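Local atomic coordinates of exopolyphosphatase-related protein (Archaeoglobus fulgidus, PDB entry 3LLV), a protein that carries an N-terminal Rossmann-type domain that probably binds NAD(P) and, judged by its family, may bind nucleic acids. Residues E40-L45 with F50-A55; F62-D67 with R92-V97. All coordinates share one frame; numbering follows the deposited sequence.

Contact 1. Residues E40-L45 with F50-A55; sequences EKIELL and FDAVIA
The Phe-50 ring turns an edge to Leu-45: the carbonyl O of Leu-45 lies near the ring plane, 3.8 Å from CD2 of Phe-50. The Leu-45 side chain also reaches this part of the ring: its CD2 is 4.0 Å from CD2 of Phe-50, and the two side chains pass at a slant. Beyond these two segments the ring rests on Val-22, Arg-23 and Thr-26 of helix 16-27. The same Leu-45 O accepts a hydrogen bond from Phe-50 N at 3.0 Å, with an N-H...O angle of 151°. The donor is tilted 31° from the carbonyl plane. This bond ties the last part of the helix to the approach to the strand.

Further along, Ala-52 points its methyl at the helix. Its CB is 3.9 Å from Leu-45 CB and 3.7 Å from Ile-42 CG2. Ile-42 is buried and lies over the strand with both branches. CG2, anti to the backbone N, reaches Ala-52 and also touches Ile-54 CG1 at 3.8 Å. The other branch, CG1 and CD1, lies near Val-53 O, and CG1 is 3.6 Å from it. These are van der Waals contacts with the backbone oxygen, not hydrogen bonds.

Val-53 points its CB the other way. Strand 51-54 forms backbone hydrogen bonds with Ala-34 of strand 32-36, and Leu-45 and Ala-52 both touch Ala-34 as well. Helix 40-45 and strand 51-54 run nearly antiparallel, at 158°, with axes 7.4 Å apart at closest. This is the helix-to-strand return of a beta-alpha-beta crossover in a Rossmann fold, here the unit that ends at the outermost strand on this side of the parallel sheet.

Contact 2. Residues F62-D67 with R92-V97; sequences FYRSLD and RSVSDV
Arg-64 crosses Val-94 at a slant, touching it with CG and its guanidinium. From CB the chain turns to set CG beside its own backbone N (chi1 -64°). Arg-64 CG lies 3.8 Å from Val-94 CG1 and is also near CG2. From CG to NE the chain is extended, which carries the head along the valine. NE and CZ both approach Val-94 CG2, and NE is 4.0 Å from it. CG2 therefore lies over one face of the guanidinium, offset toward its rim. At the tip, NH2 comes 3.8 Å from Ser-93 O at an oblique angle, too far for a hydrogen bond.

Tyr-63 brings its CB to within 4.0 Å of Val-94 CG1, then leads its ring away. The ring packs on Ile-87, Ala-90 and Leu-91 of helix 81-94, with Phe-62 CD2 over one ring face. Its OH is hydrogen-bonded to Pro-57 O. With an alanine in place of Val-94, both methyls that meet Arg-64 go, and the guanidinium would probably lose its cover on that face and be freer to turn, with a gap opening beside Tyr-63 CB.

Just past Val-94 the chain folds back on Arg-92. Arg-92 NH1 and NH2 both bond to Val-97 O, from one face of its plane, NH2 at 2.8 Å. The oxygen lies at the edge of the guanidinium, in its plane. NH1 also bonds to Ser-95 O at 2.9 Å, and NE to Gly-116 O. Ser-95 OG accepts from Val-97 N at 3.0 Å, an ST turn. Together these bonds shape the turn toward strand 99-103. The contact is a small, mainly van der Waals one between the C-terminal ends of helices 60-65 and 81-94, packed on one face of the Rossmann sheet, where Tyr-63 touches Ile-12 of strand 9-12.

In the fold
From the N terminus, strands 9-12 and 32-36 come first. Contact 1 closes the short turn between helix 39-47 and strand 51-54; four residues, two of them helical, separate its segments. The chain crosses to the other face of the sheet in helix 60-65, where contact 2 opens. It closes 24 residues later at the end of helix 81-94, beyond strand 73-76. The contacts are in series and neither nest nor cross. Their centres are about 20 Å apart, yet they touch: Ala-55 CB lies 3.5 Å from Phe-62 CD1, and Val-53 also packs on Phe-62. Contact 1 joins helix 39-47 to the edge strand 51-54, and contact 2 joins two helices on the opposite face.

Contact 1. Residues E40-L45 with F50-A55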
loop_
_atom_site.group_PDB
_atom_site.type_symbol
_atom_site.label_atom_id
_atom_site.label_comp_id
_atom_site.label_asym_id
_atom_site.label_seq_id
_atom_site.Cartn_x
_atom_site.Cartn_y
_atom_site.Cartn_z
ATOM N N GLU A 40 9.549 14.055 5.160
ATOM C CA GLU A 40 9.064 14.325 6.512
ATOM C C GLU A 40 8.305 13.144 7.123
ATOM O O GLU A 40 8.542 12.766 8.277
ATOM C CB GLU A 40 8.236 15.623 6.532
ATOM C CG GLU A 40 7.619 15.988 7.882
ATOM C CD GLU A 40 8.575 16.672 8.853
ATOM O OE1 GLU A 40 8.114 17.566 9.594
ATOM O OE2 GLU A 40 9.777 16.310 8.897
ATOM N N LYS A 41 7.403 12.545 6.343
ATOM C CA LYS A 41 6.624 11.432 6.840
ATOM C C LYS A 41 7.495 10.202 7.076
ATOM O O LYS A 41 7.272 9.464 8.039
ATOM C CB LYS A 41 5.476 11.109 5.880
ATOM C CG LYS A 41 4.346 12.113 5.908
ATOM C CD LYS A 41 3.252 11.723 4.896
ATOM C CE LYS A 41 2.142 12.773 4.779
ATOM N NZ LYS A 41 2.633 14.079 4.271
ATOM N N ILE A 42 8.456 9.973 6.183
ATOM C CA ILE A 42 9.338 8.801 6.284
ATOM C C ILE A 42 10.274 8.961 7.480
ATOM O O ILE A 42 10.402 8.062 8.317
ATOM C CB ILE A 42 10.115 8.534 4.964
ATOM C CG1 ILE A 42 9.188 7.921 3.893
ATOM C CG2 ILE A 42 11.341 7.618 5.206
ATOM C CD1 ILE A 42 8.423 6.633 4.332
ATOM N N GLU A 43 10.880 10.133 7.589
ATOM C CA GLU A 43 11.731 10.436 8.750
ATOM C C GLU A 43 11.014 10.290 10.106
ATOM O O GLU A 43 11.623 9.810 11.071
ATOM C CB GLU A 43 12.427 11.797 8.598
ATOM C CG GLU A 43 13.575 11.781 7.558
ATOM C CD GLU A 43 14.268 13.135 7.368
ATOM O OE1 GLU A 43 13.977 14.092 8.121
ATOM O OE2 GLU A 43 15.119 13.243 6.456
ATOM N N LEU A 44 9.736 10.681 10.226
ATOM C CA LEU A 44 9.005 10.412 11.474
ATOM C C LEU A 44 8.778 8.981 11.704
ATOM O O LEU A 44 8.858 8.527 12.775
ATOM C CB LEU A 44 7.647 11.088 11.562
ATOM N N LEU A 45 8.453 8.227 10.673
ATOM C CA LEU A 45 8.317 6.792 10.864
ATOM C C LEU A 45 9.649 6.196 11.363
ATOM O O LEU A 45 9.660 5.349 12.265
ATOM C CB LEU A 45 7.842 6.119 9.564
ATOM C CG LEU A 45 6.386 6.377 9.149
ATOM C CD1 LEU A 45 6.170 5.860 7.737
ATOM C CD2 LEU A 45 5.427 5.704 10.121
ATOM N N PHE A 50 10.199 2.484 13.007
ATOM C CA PHE A 50 9.753 1.721 11.845
ATOM C C PHE A 50 10.822 1.727 10.752
ATOM O O PHE A 50 11.692 2.614 10.728
ATOM C CB PHE A 50 8.394 2.226 11.327
ATOM C CG PHE A 50 7.270 2.037 12.315
ATOM C CD1 PHE A 50 6.827 0.757 12.641
ATOM C CD2 PHE A 50 6.681 3.127 12.930
ATOM C CE1 PHE A 50 5.774 0.566 13.548
ATOM C CE2 PHE A 50 5.641 2.954 13.850
ATOM C CZ PHE A 50 5.192 1.671 14.159
ATOM N N ASP A 51 10.793 0.700 9.907
ATOM C CA ASP A 51 11.645 0.636 8.717
ATOM C C ASP A 51 10.940 1.397 7.604
ATOM O O ASP A 51 9.826 1.041 7.215
ATOM C CB ASP A 51 11.866 -0.811 8.290
ATOM C CG ASP A 51 12.606 -1.621 9.334
ATOM O OD1 ASP A 51 13.667 -1.158 9.813
ATOM O OD2 ASP A 51 12.123 -2.724 9.666
ATOM N N ALA A 52 11.569 2.461 7.121
ATOM C CA ALA A 52 10.934 3.338 6.147
ATOM C C ALA A 52 11.977 3.891 5.212
ATOM O O ALA A 52 13.115 4.144 5.623
ATOM C CB ALA A 52 10.182 4.481 6.861
ATOM N N VAL A 53 11.599 4.069 3.949
ATOM C CA VAL A 53 12.514 4.613 2.958
ATOM C C VAL A 53 11.843 5.666 2.061
ATOM O O VAL A 53 10.664 5.526 1.689
ATOM C CB VAL A 53 13.163 3.448 2.129
ATOM C CG1 VAL A 53 12.091 2.606 1.396
ATOM C CG2 VAL A 53 14.225 3.966 1.166
ATOM N N ILE A 54 12.592 6.712 1.741
ATOM C CA ILE A 54 12.189 7.745 0.794
ATOM C C ILE A 54 12.433 7.197 -0.595
ATOM O O ILE A 54 13.563 6.873 -0.948
ATOM C CB ILE A 54 13.007 9.050 0.974
ATOM C CG1 ILE A 54 12.742 9.715 2.338
ATOM C CG2 ILE A 54 12.769 10.046 -0.194
ATOM C CD1 ILE A 54 13.899 10.600 2.820
ATOM N N ALA A 55 11.374 7.071 -1.385
ATOM C CA ALA A 55 11.493 6.588 -2.747
ATOM C C ALA A 55 10.294 7.055 -3.558
ATOM O O ALA A 55 9.227 7.321 -3.001
ATOM C CB ALA A 55 11.550 5.070 -2.760
#

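Contact 2. Residues F62-D67 with R92-V97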
loop_
_atom_site.group_PDB
_atom_site.type_symbol
_atom_site.label_atom_id
_atom_site.label_comp_id
_atom_site.label_asym_id
_atom_site.label_seq_id
_atom_site.Cartn_x
_atom_site.Cartn_y
_atom_site.Cartn_z
ATOM N N PHE A 62 13.587 1.361 -8.220
ATOM C CA PHE A 62 13.363 1.128 -6.797
ATOM C C PHE A 62 12.913 -0.310 -6.547
ATOM O O PHE A 62 13.468 -1.010 -5.687
ATOM C CB PHE A 62 12.342 2.114 -6.203
ATOM C CG PHE A 62 11.983 1.785 -4.788
ATOM C CD1 PHE A 62 12.899 1.971 -3.736
ATOM C CD2 PHE A 62 10.754 1.241 -4.504
ATOM C CE1 PHE A 62 12.550 1.624 -2.434
ATOM C CE2 PHE A 62 10.410 0.920 -3.204
ATOM C CZ PHE A 62 11.318 1.098 -2.171
ATOM N N TYR A 63 11.936 -0.768 -7.326
ATOM C CA TYR A 63 11.443 -2.144 -7.177
ATOM C C TYR A 63 12.493 -3.179 -7.495
ATOM O O TYR A 63 12.563 -4.219 -6.838
ATOM C CB TYR A 63 10.157 -2.382 -7.985
ATOM C CG TYR A 63 9.066 -1.493 -7.477
ATOM C CD1 TYR A 63 8.633 -1.573 -6.139
ATOM C CD2 TYR A 63 8.484 -0.547 -8.302
ATOM C CE1 TYR A 63 7.645 -0.716 -5.659
ATOM C CE2 TYR A 63 7.491 0.299 -7.832
ATOM C CZ TYR A 63 7.082 0.217 -6.515
ATOM O OH TYR A 63 6.121 1.104 -6.077
ATOM N N ARG A 64 13.359 -2.854 -8.446
ATOM C CA ARG A 64 14.477 -3.728 -8.800
ATOM C C ARG A 64 15.550 -3.820 -7.703
ATOM O O ARG A 64 16.309 -4.806 -7.667
ATOM C CB ARG A 64 15.097 -3.291 -10.136
ATOM C CG ARG A 64 14.138 -3.440 -11.298
ATOM C CD ARG A 64 14.829 -3.294 -12.646
ATOM N NE ARG A 64 13.859 -3.437 -13.734
ATOM C CZ ARG A 64 13.382 -4.582 -14.204
ATOM N NH1 ARG A 64 13.785 -5.757 -13.722
ATOM N NH2 ARG A 64 12.497 -4.551 -15.189
ATOM N N SER A 65 15.603 -2.829 -6.811
ATOM C CA SER A 65 16.547 -2.847 -5.695
ATOM C C SER A 65 16.057 -3.677 -4.502
ATOM O O SER A 65 16.843 -4.009 -3.621
ATOM C CB SER A 65 16.896 -1.417 -5.256
ATOM O OG SER A 65 15.831 -0.807 -4.544
ATOM N N LEU A 66 14.768 -4.018 -4.486
ATOM C CA LEU A 66 14.189 -4.805 -3.381
ATOM C C LEU A 66 14.188 -6.298 -3.679
ATOM O O LEU A 66 14.138 -6.711 -4.843
ATOM C CB LEU A 66 12.758 -4.353 -3.095
ATOM C CG LEU A 66 12.499 -2.908 -2.658
ATOM C CD1 LEU A 66 10.999 -2.646 -2.677
ATOM C CD2 LEU A 66 13.086 -2.628 -1.270
ATOM N N ASP A 67 14.254 -7.108 -2.626
ATOM C CA ASP A 67 14.085 -8.546 -2.779
ATOM C C ASP A 67 12.607 -8.824 -2.573
ATOM O O ASP A 67 12.133 -8.913 -1.445
ATOM C CB ASP A 67 14.935 -9.307 -1.762
ATOM C CG ASP A 67 14.869 -10.819 -1.953
ATOM O OD1 ASP A 67 15.866 -11.517 -1.634
ATOM O OD2 ASP A 67 13.820 -11.320 -2.415
ATOM N N ARG A 92 4.284 -3.720 -11.549
ATOM C CA ARG A 92 4.011 -4.852 -12.438
ATOM C C ARG A 92 5.007 -5.041 -13.597
ATOM O O ARG A 92 5.161 -6.169 -14.134
ATOM C CB ARG A 92 2.557 -4.778 -12.909
ATOM C CG ARG A 92 1.598 -5.225 -11.839
ATOM C CD ARG A 92 1.529 -6.766 -11.778
ATOM N NE ARG A 92 0.727 -7.191 -10.624
ATOM C CZ ARG A 92 1.198 -7.395 -9.399
ATOM N NH1 ARG A 92 2.480 -7.225 -9.109
ATOM N NH2 ARG A 92 0.369 -7.705 -8.422
ATOM N N SER A 93 5.667 -3.948 -13.978
ATOM C CA SER A 93 6.709 -4.006 -15.002
ATOM C C SER A 93 7.933 -4.770 -14.487
ATOM O O SER A 93 8.735 -5.257 -15.280
ATOM C CB SER A 93 7.109 -2.606 -15.452
ATOM O OG SER A 93 7.982 -2.016 -14.503
ATOM N N VAL A 94 8.053 -4.876 -13.159
ATOM C CA VAL A 94 9.172 -5.556 -12.478
ATOM C C VAL A 94 8.799 -6.918 -11.870
ATOM O O VAL A 94 9.604 -7.856 -11.942
ATOM C CB VAL A 94 9.770 -4.655 -11.351
ATOM C CG1 VAL A 94 10.907 -5.362 -10.595
ATOM C CG2 VAL A 94 10.279 -3.321 -11.942
ATOM N N SER A 95 7.609 -7.023 -11.264
ATOM C CA SER A 95 7.306 -8.184 -10.436
ATOM C C SER A 95 5.828 -8.517 -10.435
ATOM O O SER A 95 4.986 -7.609 -10.554
ATOM C CB SER A 95 7.725 -7.890 -8.992
ATOM O OG SER A 95 7.404 -8.958 -8.109
ATOM N N ASP A 96 5.530 -9.800 -10.277
ATOM C CA ASP A 96 4.149 -10.243 -10.062
ATOM C C ASP A 96 3.728 -10.277 -8.579
ATOM O O ASP A 96 2.654 -10.816 -8.247
ATOM C CB ASP A 96 3.891 -11.591 -10.759
ATOM C CG ASP A 96 4.546 -12.768 -10.042
ATOM O OD1 ASP A 96 5.288 -12.552 -9.058
ATOM O OD2 ASP A 96 4.331 -13.920 -10.507
ATOM N N VAL A 97 4.561 -9.710 -7.698
ATOM C CA VAL A 97 4.298 -9.784 -6.268
ATOM C C VAL A 97 2.849 -9.376 -5.944
ATOM O O VAL A 97 2.327 -8.397 -6.497
ATOM C CB VAL A 97 5.324 -8.961 -5.444
ATOM C CG1 VAL A 97 5.321 -7.464 -5.873
ATOM C CG2 VAL A 97 5.045 -9.137 -3.936
#